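Putative dehydrogenase (Pseudomonas fluorescens, PDB 6UUG) is the methanesulfinate monooxygenase MsuC, the oxygenase of a two-component flavin-dependent system in bacterial sulfur assimilation, built on an acyl-CoA dehydrogenase-like fold. Local coordinates at residues Asp51-Pro57 / Arg214-Ser218; Arg61-Arg65 / Ser172-Met176; Pro243-Leu247 / Trp325-Leu331; Cys246-Leu250 / Arg336-Ala340. One frame throughout, in Å; residues are numbered along the deposited sequence.

Contact 1 of 4, residues Asp51-Pro57 / Arg214-Ser218; sequences DERGGTP and RQTDS
R214 and Q215 supply the side-chain donors that hold the end of helix 32-53 against the loop between strands 202-204 and 221-228. Both donate to backbone carbonyls. R214 NE bonds D51 O at 2.8 Å, lying nearly in line with that C=O and keeping the oxygen in the guanidinium plane, while NH2 makes a longer bond of 3.3 Å to E52 O. The bend at chi3 (43°) turns the guanidinium edge toward these last-turn carbonyls. G54, with positive phi, ends the helix; its carbonyl O receives Q215 NE2 at 3.1 Å, from above the carbonyl plane, and R50 holds Q215 OE1. Two CA-H...O contacts, G54 CA to R214 O and Q215 CA to G55 O, bring the backbones close. T56 OG1 donates to D217 OD1 at 3.0 Å, meeting the carboxylate from above its plane. The P57 ring lies alongside Q215, the two pointing in opposite directions, with P57 CG 3.9 Å from Q215 CB. Water 1 joins D51 OD1 to R214 N, while D51 OD2 forms salt bridges with R375 and R381. Replacing R214 with a leucine would probably leave the D51 and E52 carbonyls without these donors and let the helix end shift from the loop. The positive charge of R214 would be expected to suit the partly negative C-terminal end of the helix, while Q215 holds the G54 carbonyl just beyond it.

Contact 2 of 4, residues Arg61-Arg65 / Ser172-Met176; sequences RDALR and SDSQM
A salt-bridge network near the surface ties R61 and R65, one turn apart on helix 58-67, to D173 in the loop leading into strand 176-183. D173 OD2 takes two charged donors: R61 NE at 2.8 Å on its anti lone pair, and R65 NH1 at 2.9 Å on the syn side, somewhat out of the carboxylate plane. The D173 backbone O is shared as well, by R61 NH2 at 2.9 Å and R65 NH2 at 2.8 Å, which arrive from opposite faces of its carbonyl plane. R61 therefore grips D173 side-on and R65 grips it end-on, each spanning carboxylate and carbonyl. In the acyl-CoA dehydrogenase-like fold this joins the N-terminal helical region to the middle beta region. The two arginines reach D173 differently: R61 bends at chi3 (62°), whereas R65 stays extended from CG to NE. R65 NH2 also donates to Q175 OE1 at 2.8 Å in an almost straight bond (171°), on a lone pair of OE1 in its carbonyl plane. Water 3 accepts from R65 NE. A methionine in place of R65 would probably leave Q175 OE1 without this donor and D173 OD2 with one fewer cationic partner. K58 forms salt bridges with D173 OD1 and D62 OD1, and D62 OD1 makes a weak bond to R65 NH1. F138 lies against R61 in a cation-pi contact, and its backbone N-H bonds Q175 OE1.

Contact 3 of 4, residues Pro243-Leu247 / Trp325-Leu331; sequences PFACL and WAKGPNL
The type I beta turn F244-L247, which leads into helix 247-277, packs against the end of helix 294-327, where G328 leaves the helix with positive phi. F244 lies at the centre of the contact. With CG anti to the backbone N (chi1 -175°), its ring lies beneath G328, whose CA stands over the ring centre in a CH-pi contact, 3.6 Å from the centroid. P329 N overlies the same face nearer the rim, and P329 CD approaches F244 CD2 at 4.0 Å. The ring then turns its edge to the six-membered ring of W325: the centroids are 5.1 Å apart and the planes meet at 54°, making an edge-to-face pair with F244 CE1 above the indole near its rim. L247 extends the apolar surface by two branches. Its CD1 sits 3.9 Å from W325 CE3, and its CD2 meets L331 CD2 tip to tip at 3.7 Å. P243 CB rests 3.3 Å from L331 O. R117 and L118 of helix 100-119 touch both F244 and W325, and W85 adds another edge-to-face partner to W325. No direct hydrogen bond crosses between the two segments; instead water 4 accepts from F244 N at 3.0 Å and donates to P329 O and L331 O. Cohesion is therefore chiefly aromatic and apolar, with one bound water bridging three backbone polar groups.

Contact 4 of 4, residues Cys246-Leu250 / Arg336-Ala340; sequences CLRPL and RGHLA
R336 and L250 form the tightly packed part of this contact, between the first turn of helix 247-277 and helix 333-360. L250 CD1 lies over one face of the R336 guanidinium, 3.5 Å from NE, while P249 CG comes to its edge, 3.4 Å from NH2. The same group grips C246 O with two nitrogens side-on. NH2 bonds that oxygen at 2.9 Å from within the carbonyl plane; NE bonds it at 3.1 Å from well above the plane, and both place the oxygen close to the guanidinium plane. A bend at chi2 (-91°) swings the R336 chain across L250 to reach this carbonyl, just ahead of the helix. The remaining side-chain contacts join two helices of the C-terminal helical bundle of the acyl-CoA dehydrogenase fold. L250 CD2 meets A340 CB at 3.6 Å, and the L339 and L247 side chains cross at about a right angle, with L339 CD2 3.6 Å from L247 CD2. Packing is looser between L250 CD1 and L339 CD2, at 4.0 Å, and between L247 CD2 and R336 CG, at 4.4 Å. L320, L321 and A324 of helix 294-327 also touch L339. Solvent is reached at H338, which is exposed, faces away from helix 247-277 and meets the ring of W402, whereas every residue that touches across the contact is buried. R336 NH2 also forms a salt bridge with the C-terminal carboxylate of S415.

In the fold
Contacts 1 and 2 are neighbours, with T56 CG2 packing against R61 CD and D173 CB; contact 2 is nested along the chain within the loop closed by contact 1. They fix successive helices, 32-53 and 58-67, to loops of the beta region, largely by polar bonds: helix-end carbonyls in partly buried contact 1, paired charges at the surface in contact 2. Contacts 3 and 4 share C246 and L247 and bring the start of helix 247-277 against helices 294-327 and 333-360. Contact 3 is partly buried and mainly aromatic and apolar; contact 4 is fully buried, combining leucine packing with one arginine. Contacts 1 and 4 lie on opposite sides of the chain's centre, their own centres 30 Å apart.

Contact 1 of 4, residues Asp51-Pro57 / Arg214-Ser218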
loop_
_atom_site.group_PDB
_atom_site.type_symbol
_atom_site.label_atom_id
_atom_site.label_comp_id
_atom_site.label_asym_id
_atom_site.label_seq_id
_atom_site.Cartn_x
_atom_site.Cartn_y
_atom_site.Cartn_z
ATOM N N ASP A 51 -3.603 -30.813 7.320
ATOM C CA ASP A 51 -3.627 -29.485 7.926
ATOM C C ASP A 51 -4.694 -29.409 9.014
ATOM O O ASP A 51 -4.483 -28.788 10.060
ATOM C CB ASP A 51 -3.868 -28.425 6.848
ATOM C CG ASP A 51 -4.088 -27.040 7.426
ATOM O OD1 ASP A 51 -3.098 -26.399 7.841
ATOM O OD2 ASP A 51 -5.258 -26.599 7.462
ATOM N N GLU A 52 -5.833 -30.068 8.789
ATOM C CA GLU A 52 -6.877 -30.139 9.807
ATOM C C GLU A 52 -6.457 -31.032 10.971
ATOM O O GLU A 52 -6.608 -30.657 12.140
ATOM C CB GLU A 52 -8.175 -30.651 9.177
ATOM C CG GLU A 52 -9.249 -31.034 10.192
ATOM C CD GLU A 52 -10.404 -31.791 9.561
ATOM O OE1 GLU A 52 -10.363 -32.020 8.332
ATOM O OE2 GLU A 52 -11.349 -32.160 10.292
ATOM N N ARG A 53 -5.908 -32.212 10.665
ATOM C CA ARG A 53 -5.605 -33.192 11.705
ATOM C C ARG A 53 -4.490 -32.716 12.629
ATOM O O ARG A 53 -4.559 -32.920 13.847
ATOM C CB ARG A 53 -5.235 -34.531 11.066
ATOM C CG ARG A 53 -4.518 -35.495 12.007
ATOM C CD ARG A 53 -4.731 -36.951 11.615
ATOM N NE ARG A 53 -3.866 -37.387 10.521
ATOM C CZ ARG A 53 -4.227 -37.423 9.241
ATOM N NH1 ARG A 53 -5.448 -37.043 8.879
ATOM N NH2 ARG A 53 -3.367 -37.842 8.320
ATOM N N GLY A 54 -3.458 -32.079 12.078
ATOM C CA GLY A 54 -2.319 -31.750 12.913
ATOM C C GLY A 54 -1.546 -33.012 13.284
ATOM O O GLY A 54 -1.645 -34.058 12.635
ATOM N N GLY A 55 -0.764 -32.897 14.355
ATOM C CA GLY A 55 0.003 -34.021 14.847
ATOM C C GLY A 55 1.238 -34.305 14.010
ATOM O O GLY A 55 1.671 -33.498 13.180
ATOM N N THR A 56 1.805 -35.492 14.233
ATOM C CA THR A 56 3.026 -35.902 13.544
ATOM C C THR A 56 2.683 -36.533 12.200
ATOM O O THR A 56 1.906 -37.498 12.161
ATOM C CB THR A 56 3.822 -36.886 14.390
ATOM O OG1 THR A 56 4.015 -36.344 15.703
ATOM C CG2 THR A 56 5.195 -37.148 13.758
ATOM N N PRO A 57 3.227 -36.032 11.086
ATOM C CA PRO A 57 2.998 -36.664 9.768
ATOM C C PRO A 57 3.941 -37.843 9.563
ATOM O O PRO A 57 4.897 -37.806 8.780
ATOM C CB PRO A 57 3.268 -35.508 8.799
ATOM C CG PRO A 57 4.312 -34.672 9.503
ATOM C CD PRO A 57 4.127 -34.866 11.003
ATOM N N ARG A 214 1.061 -26.753 11.310
ATOM C CA ARG A 214 0.407 -27.616 12.289
ATOM C C ARG A 214 0.989 -29.023 12.359
ATOM O O ARG A 214 0.503 -29.829 13.161
ATOM C CB ARG A 214 -1.095 -27.684 11.997
ATOM C CG ARG A 214 -1.790 -26.344 12.240
ATOM C CD ARG A 214 -3.298 -26.385 11.994
ATOM N NE ARG A 214 -3.940 -27.579 12.542
ATOM C CZ ARG A 214 -4.204 -27.782 13.834
ATOM N NH1 ARG A 214 -3.869 -26.876 14.746
ATOM N NH2 ARG A 214 -4.797 -28.909 14.218
ATOM N N GLN A 215 2.013 -29.344 11.563
ATOM C CA GLN A 215 2.622 -30.671 11.614
ATOM C C GLN A 215 4.139 -30.588 11.771
ATOM O O GLN A 215 4.857 -31.502 11.358
ATOM C CB GLN A 215 2.246 -31.496 10.381
ATOM C CG GLN A 215 0.761 -31.896 10.343
ATOM C CD GLN A 215 0.469 -33.028 9.366
ATOM O OE1 GLN A 215 0.810 -32.953 8.180
ATOM N NE2 GLN A 215 -0.156 -34.098 9.867
ATOM N N THR A 216 4.638 -29.517 12.391
ATOM C CA THR A 216 6.061 -29.367 12.685
ATOM C C THR A 216 6.444 -29.828 14.092
ATOM O O THR A 216 7.628 -29.767 14.440
ATOM C CB THR A 216 6.497 -27.907 12.498
ATOM O OG1 THR A 216 5.726 -27.054 13.364
ATOM C CG2 THR A 216 6.299 -27.477 11.053
ATOM N N ASP A 217 5.482 -30.272 14.909
ATOM C CA ASP A 217 5.764 -30.789 16.256
ATOM C C ASP A 217 6.529 -29.780 17.113
ATOM O O ASP A 217 7.381 -30.156 17.918
ATOM C CB ASP A 217 6.542 -32.114 16.193
ATOM C CG ASP A 217 5.796 -33.206 15.448
ATOM O OD1 ASP A 217 4.584 -33.389 15.709
ATOM O OD2 ASP A 217 6.425 -33.884 14.600
ATOM N N SER A 218 6.228 -28.488 16.957
ATOM C CA SER A 218 7.031 -27.461 17.623
ATOM C C SER A 218 6.615 -27.265 19.081
ATOM O O SER A 218 6.665 -26.141 19.596
ATOM C CB SER A 218 6.946 -26.124 16.870
ATOM O OG SER A 218 7.551 -26.187 15.585
HETATM O O HOH W 1 -0.735 -25.872 9.107
HETATM O O HOH W 2 -0.807 -36.782 9.417
#

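Contact 2 of 4, residues Arg61-Arg65 / Ser172-Met176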
loop_
_atom_site.group_PDB
_atom_site.type_symbol
_atom_site.label_atom_id
_atom_site.label_comp_id
_atom_site.label_asym_id
_atom_site.label_seq_id
_atom_site.Cartn_x
_atom_site.Cartn_y
_atom_site.Cartn_z
ATOM N N ARG A 61 6.997 -38.457 6.934
ATOM C CA ARG A 61 8.372 -38.468 7.417
ATOM C C ARG A 61 9.077 -39.761 7.028
ATOM O O ARG A 61 10.256 -39.744 6.659
ATOM C CB ARG A 61 8.399 -38.260 8.933
ATOM C CG ARG A 61 7.887 -36.879 9.382
ATOM C CD ARG A 61 7.748 -36.777 10.898
ATOM N NE ARG A 61 9.033 -36.955 11.557
ATOM C CZ ARG A 61 9.879 -35.969 11.841
ATOM N NH1 ARG A 61 9.576 -34.704 11.537
ATOM N NH2 ARG A 61 11.034 -36.248 12.429
ATOM N N ASP A 62 8.365 -40.897 7.081
ATOM C CA ASP A 62 8.969 -42.148 6.622
ATOM C C ASP A 62 9.238 -42.114 5.120
ATOM O O ASP A 62 10.243 -42.661 4.650
ATOM C CB ASP A 62 8.071 -43.340 6.975
ATOM C CG ASP A 62 8.111 -43.693 8.458
ATOM O OD1 ASP A 62 9.055 -43.267 9.164
ATOM O OD2 ASP A 62 7.188 -44.404 8.912
ATOM N N ALA A 63 8.350 -41.479 4.351
ATOM C CA ALA A 63 8.589 -41.325 2.920
ATOM C C ALA A 63 9.857 -40.520 2.653
ATOM O O ALA A 63 10.580 -40.794 1.692
ATOM C CB ALA A 63 7.382 -40.668 2.253
ATOM N N LEU A 64 10.134 -39.513 3.486
ATOM C CA LEU A 64 11.408 -38.802 3.398
ATOM C C LEU A 64 12.580 -39.718 3.734
ATOM O O LEU A 64 13.610 -39.693 3.049
ATOM C CB LEU A 64 11.396 -37.579 4.324
ATOM C CG LEU A 64 10.487 -36.427 3.885
ATOM C CD1 LEU A 64 10.476 -35.336 4.959
ATOM C CD2 LEU A 64 10.961 -35.856 2.572
ATOM N N ARG A 65 12.444 -40.535 4.782
ATOM C CA ARG A 65 13.496 -41.494 5.122
ATOM C C ARG A 65 13.841 -42.388 3.937
ATOM O O ARG A 65 15.016 -42.552 3.585
ATOM C CB ARG A 65 13.067 -42.344 6.319
ATOM C CG ARG A 65 13.127 -41.627 7.645
ATOM C CD ARG A 65 12.663 -42.517 8.780
ATOM N NE ARG A 65 12.916 -41.857 10.053
ATOM C CZ ARG A 65 12.026 -41.127 10.717
ATOM N NH1 ARG A 65 10.786 -40.988 10.259
ATOM N NH2 ARG A 65 12.374 -40.547 11.859
ATOM N N SER A 172 9.728 -34.742 17.751
ATOM C CA SER A 172 9.047 -36.027 17.737
ATOM C C SER A 172 9.427 -36.817 16.491
ATOM O O SER A 172 9.684 -36.250 15.425
ATOM C CB SER A 172 7.535 -35.828 17.784
ATOM O OG SER A 172 7.196 -34.930 18.821
ATOM N N ASP A 173 9.459 -38.143 16.639
ATOM C CA ASP A 173 9.833 -39.042 15.548
ATOM C C ASP A 173 11.203 -38.680 14.972
ATOM O O ASP A 173 11.441 -38.795 13.770
ATOM C CB ASP A 173 8.760 -39.048 14.456
ATOM C CG ASP A 173 9.022 -40.078 13.377
ATOM O OD1 ASP A 173 9.260 -41.260 13.724
ATOM O OD2 ASP A 173 8.991 -39.698 12.182
ATOM N N SER A 174 12.113 -38.223 15.817
ATOM C CA SER A 174 13.462 -37.912 15.370
ATOM C C SER A 174 14.448 -38.885 15.999
ATOM O O SER A 174 14.162 -39.533 17.010
ATOM C CB SER A 174 13.853 -36.465 15.705
ATOM O OG SER A 174 14.120 -36.288 17.088
ATOM N N GLN A 175 15.610 -38.996 15.363
ATOM C CA GLN A 175 16.690 -39.835 15.866
ATOM C C GLN A 175 17.728 -39.050 16.649
ATOM O O GLN A 175 18.289 -39.569 17.624
ATOM C CB GLN A 175 17.372 -40.571 14.703
ATOM C CG GLN A 175 16.606 -41.788 14.181
ATOM C CD GLN A 175 15.230 -41.452 13.647
ATOM O OE1 GLN A 175 15.091 -40.764 12.631
ATOM N NE2 GLN A 175 14.194 -41.944 14.329
ATOM N N MET A 176 17.985 -37.807 16.258
ATOM C CA MET A 176 18.958 -36.959 16.922
ATOM C C MET A 176 18.340 -35.589 17.145
ATOM O O MET A 176 17.463 -35.160 16.386
ATOM C CB MET A 176 20.251 -36.825 16.102
ATOM C CG MET A 176 21.061 -38.113 15.955
ATOM S SD MET A 176 21.851 -38.619 17.503
ATOM C CE MET A 176 22.985 -37.261 17.799
HETATM O O HOH W 3 15.473 -43.237 10.572
#

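Contact 3 of 4, residues Pro243-Leu247 / Trp325-Leu331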
loop_
_atom_site.group_PDB
_atom_site.type_symbol
_atom_site.label_atom_id
_atom_site.label_comp_id
_atom_site.label_asym_id
_atom_site.label_seq_id
_atom_site.Cartn_x
_atom_site.Cartn_y
_atom_site.Cartn_z
ATOM N N PRO A 243 33.551 -16.206 10.944
ATOM C CA PRO A 243 32.528 -15.923 9.922
ATOM C C PRO A 243 31.879 -17.167 9.338
ATOM O O PRO A 243 30.655 -17.193 9.123
ATOM C CB PRO A 243 33.314 -15.152 8.849
ATOM C CG PRO A 243 34.394 -14.464 9.596
ATOM C CD PRO A 243 34.776 -15.408 10.729
ATOM N N PHE A 244 32.674 -18.204 9.064
ATOM C CA PHE A 244 32.127 -19.462 8.559
ATOM C C PHE A 244 31.146 -20.075 9.556
ATOM O O PHE A 244 30.028 -20.460 9.185
ATOM C CB PHE A 244 33.289 -20.412 8.229
ATOM C CG PHE A 244 32.876 -21.719 7.593
ATOM C CD1 PHE A 244 32.151 -21.740 6.412
ATOM C CD2 PHE A 244 33.255 -22.932 8.165
ATOM C CE1 PHE A 244 31.780 -22.941 5.826
ATOM C CE2 PHE A 244 32.901 -24.127 7.581
ATOM C CZ PHE A 244 32.164 -24.137 6.411
ATOM N N ALA A 245 31.533 -20.164 10.835
ATOM C CA ALA A 245 30.589 -20.631 11.845
ATOM C C ALA A 245 29.344 -19.751 11.881
ATOM O O ALA A 245 28.228 -20.239 12.107
ATOM C CB ALA A 245 31.252 -20.664 13.224
ATOM N N CYS A 246 29.522 -18.449 11.672
ATOM C CA CYS A 246 28.413 -17.501 11.680
ATOM C C CYS A 246 27.525 -17.626 10.453
ATOM O O CYS A 246 26.559 -16.859 10.330
ATOM C CB CYS A 246 28.952 -16.077 11.808
ATOM S SG CYS A 246 29.557 -15.706 13.509
ATOM N N LEU A 247 27.799 -18.567 9.547
ATOM C CA LEU A 247 26.802 -18.869 8.526
ATOM C C LEU A 247 25.591 -19.597 9.087
ATOM O O LEU A 247 24.548 -19.623 8.429
ATOM C CB LEU A 247 27.394 -19.716 7.403
ATOM C CG LEU A 247 28.407 -19.086 6.459
ATOM C CD1 LEU A 247 28.891 -20.172 5.492
ATOM C CD2 LEU A 247 27.886 -17.869 5.709
ATOM N N TRP A 325 29.882 -20.548 1.512
ATOM C CA TRP A 325 30.144 -21.868 2.077
ATOM C C TRP A 325 31.421 -22.463 1.497
ATOM O O TRP A 325 32.215 -23.085 2.217
ATOM C CB TRP A 325 28.959 -22.794 1.800
ATOM C CG TRP A 325 29.093 -24.151 2.398
ATOM C CD1 TRP A 325 29.634 -25.270 1.796
ATOM C CD2 TRP A 325 28.701 -24.552 3.713
ATOM N NE1 TRP A 325 29.590 -26.334 2.669
ATOM C CE2 TRP A 325 29.032 -25.918 3.853
ATOM C CE3 TRP A 325 28.116 -23.885 4.801
ATOM C CZ2 TRP A 325 28.775 -26.630 5.019
ATOM C CZ3 TRP A 325 27.850 -24.603 5.958
ATOM C CH2 TRP A 325 28.185 -25.958 6.060
ATOM N N ALA A 326 31.637 -22.265 0.197
ATOM C CA ALA A 326 32.806 -22.846 -0.468
ATOM C C ALA A 326 34.121 -22.280 0.048
ATOM O O ALA A 326 35.173 -22.912 -0.140
ATOM C CB ALA A 326 32.706 -22.634 -1.977
ATOM N N LYS A 327 34.104 -21.110 0.687
ATOM C CA LYS A 327 35.333 -20.546 1.235
ATOM C C LYS A 327 35.722 -21.183 2.558
ATOM O O LYS A 327 36.889 -21.086 2.961
ATOM C CB LYS A 327 35.199 -19.030 1.387
ATOM C CG LYS A 327 34.907 -18.373 0.043
ATOM C CD LYS A 327 35.451 -16.974 -0.067
ATOM C CE LYS A 327 35.181 -16.426 -1.461
ATOM N NZ LYS A 327 33.758 -16.673 -1.870
ATOM N N GLY A 328 34.786 -21.844 3.227
ATOM C CA GLY A 328 35.068 -22.515 4.470
ATOM C C GLY A 328 35.596 -21.564 5.521
ATOM O O GLY A 328 35.214 -20.387 5.588
ATOM N N PRO A 329 36.499 -22.067 6.368
ATOM C CA PRO A 329 37.064 -21.231 7.441
ATOM C C PRO A 329 37.790 -19.984 6.959
ATOM O O PRO A 329 38.043 -19.102 7.787
ATOM C CB PRO A 329 38.025 -22.191 8.156
ATOM C CG PRO A 329 37.411 -23.543 7.932
ATOM C CD PRO A 329 36.848 -23.492 6.532
ATOM N N ASN A 330 38.107 -19.864 5.668
ATOM C CA ASN A 330 38.700 -18.646 5.127
ATOM C C ASN A 330 37.681 -17.552 4.829
ATOM O O ASN A 330 38.066 -16.507 4.296
ATOM C CB ASN A 330 39.472 -18.961 3.850
ATOM C CG ASN A 330 40.660 -19.862 4.109
ATOM O OD1 ASN A 330 41.220 -19.856 5.205
ATOM N ND2 ASN A 330 41.040 -20.652 3.113
ATOM N N LEU A 331 36.405 -17.770 5.133
ATOM C CA LEU A 331 35.379 -16.774 4.836
ATOM C C LEU A 331 35.631 -15.488 5.618
ATOM O O LEU A 331 35.870 -15.519 6.830
ATOM C CB LEU A 331 33.999 -17.351 5.172
ATOM C CG LEU A 331 32.781 -16.456 4.874
ATOM C CD1 LEU A 331 32.613 -16.195 3.381
ATOM C CD2 LEU A 331 31.524 -17.090 5.445
HETATM O O HOH W 4 35.628 -17.713 8.686
#

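Contact 4 of 4, residues Cys246-Leu250 / Arg336-Ala340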
loop_
_atom_site.group_PDB
_atom_site.type_symbol
_atom_site.label_atom_id
_atom_site.label_comp_id
_atom_site.label_asym_id
_atom_site.label_seq_id
_atom_site.Cartn_x
_atom_site.Cartn_y
_atom_site.Cartn_z
ATOM N N CYS A 246 29.522 -18.449 11.672
ATOM C CA CYS A 246 28.413 -17.501 11.680
ATOM C C CYS A 246 27.525 -17.626 10.453
ATOM O O CYS A 246 26.559 -16.859 10.330
ATOM C CB CYS A 246 28.952 -16.077 11.808
ATOM S SG CYS A 246 29.557 -15.706 13.509
ATOM N N LEU A 247 27.799 -18.567 9.547
ATOM C CA LEU A 247 26.802 -18.869 8.526
ATOM C C LEU A 247 25.591 -19.597 9.087
ATOM O O LEU A 247 24.548 -19.623 8.429
ATOM C CB LEU A 247 27.394 -19.716 7.403
ATOM C CG LEU A 247 28.407 -19.086 6.459
ATOM C CD1 LEU A 247 28.891 -20.172 5.492
ATOM C CD2 LEU A 247 27.886 -17.869 5.709
ATOM N N ARG A 248 25.692 -20.183 10.281
ATOM C CA ARG A 248 24.579 -20.982 10.793
ATOM C C ARG A 248 23.277 -20.193 10.881
ATOM O O ARG A 248 22.250 -20.679 10.378
ATOM C CB ARG A 248 24.959 -21.588 12.152
ATOM C CG ARG A 248 24.054 -22.738 12.602
ATOM C CD ARG A 248 22.851 -22.296 13.392
ATOM N NE ARG A 248 22.072 -23.465 13.778
ATOM C CZ ARG A 248 20.839 -23.439 14.271
ATOM N NH1 ARG A 248 20.209 -22.286 14.465
ATOM N NH2 ARG A 248 20.235 -24.581 14.571
ATOM N N PRO A 249 23.225 -19.006 11.492
ATOM C CA PRO A 249 21.941 -18.284 11.510
ATOM C C PRO A 249 21.483 -17.854 10.127
ATOM O O PRO A 249 20.273 -17.742 9.897
ATOM C CB PRO A 249 22.227 -17.076 12.417
ATOM C CG PRO A 249 23.715 -16.886 12.341
ATOM C CD PRO A 249 24.273 -18.276 12.232
ATOM N N LEU A 250 22.415 -17.620 9.203
ATOM C CA LEU A 250 22.040 -17.210 7.855
ATOM C C LEU A 250 21.405 -18.366 7.089
ATOM O O LEU A 250 20.465 -18.159 6.311
ATOM C CB LEU A 250 23.264 -16.650 7.123
ATOM C CG LEU A 250 23.983 -15.483 7.810
ATOM C CD1 LEU A 250 25.071 -14.913 6.912
ATOM C CD2 LEU A 250 22.963 -14.388 8.162
ATOM N N ARG A 336 30.542 -12.512 4.718
ATOM C CA ARG A 336 29.417 -12.955 5.544
ATOM C C ARG A 336 28.372 -11.848 5.674
ATOM O O ARG A 336 27.168 -12.102 5.564
ATOM C CB ARG A 336 29.914 -13.383 6.931
ATOM C CG ARG A 336 28.876 -14.104 7.785
ATOM C CD ARG A 336 28.066 -13.142 8.655
ATOM N NE ARG A 336 27.184 -13.910 9.523
ATOM C CZ ARG A 336 26.153 -13.419 10.193
ATOM N NH1 ARG A 336 25.852 -12.123 10.116
ATOM N NH2 ARG A 336 25.420 -14.240 10.935
ATOM N N GLY A 337 28.817 -10.618 5.936
ATOM C CA GLY A 337 27.871 -9.519 6.122
ATOM C C GLY A 337 27.065 -9.209 4.874
ATOM O O GLY A 337 25.858 -8.946 4.952
ATOM N N HIS A 338 27.718 -9.201 3.714
ATOM C CA HIS A 338 26.994 -8.968 2.464
ATOM C C HIS A 338 25.984 -10.075 2.200
ATOM O O HIS A 338 24.883 -9.812 1.703
ATOM C CB HIS A 338 27.980 -8.830 1.300
ATOM C CG HIS A 338 28.692 -7.513 1.290
ATOM N ND1 HIS A 338 29.772 -7.243 2.099
ATOM C CD2 HIS A 338 28.442 -6.371 0.607
ATOM C CE1 HIS A 338 30.175 -6.002 1.898
ATOM N NE2 HIS A 338 29.386 -5.452 0.995
ATOM N N LEU A 339 26.338 -11.324 2.516
ATOM C CA LEU A 339 25.360 -12.408 2.429
ATOM C C LEU A 339 24.183 -12.160 3.370
ATOM O O LEU A 339 23.020 -12.329 2.987
ATOM C CB LEU A 339 26.020 -13.754 2.757
ATOM C CG LEU A 339 25.090 -14.970 2.826
ATOM C CD1 LEU A 339 24.352 -15.209 1.507
ATOM C CD2 LEU A 339 25.868 -16.239 3.240
ATOM N N ALA A 340 24.475 -11.797 4.618
ATOM C CA ALA A 340 23.411 -11.540 5.584
ATOM C C ALA A 340 22.438 -10.473 5.080
ATOM O O ALA A 340 21.215 -10.618 5.227
ATOM C CB ALA A 340 24.022 -11.123 6.922
#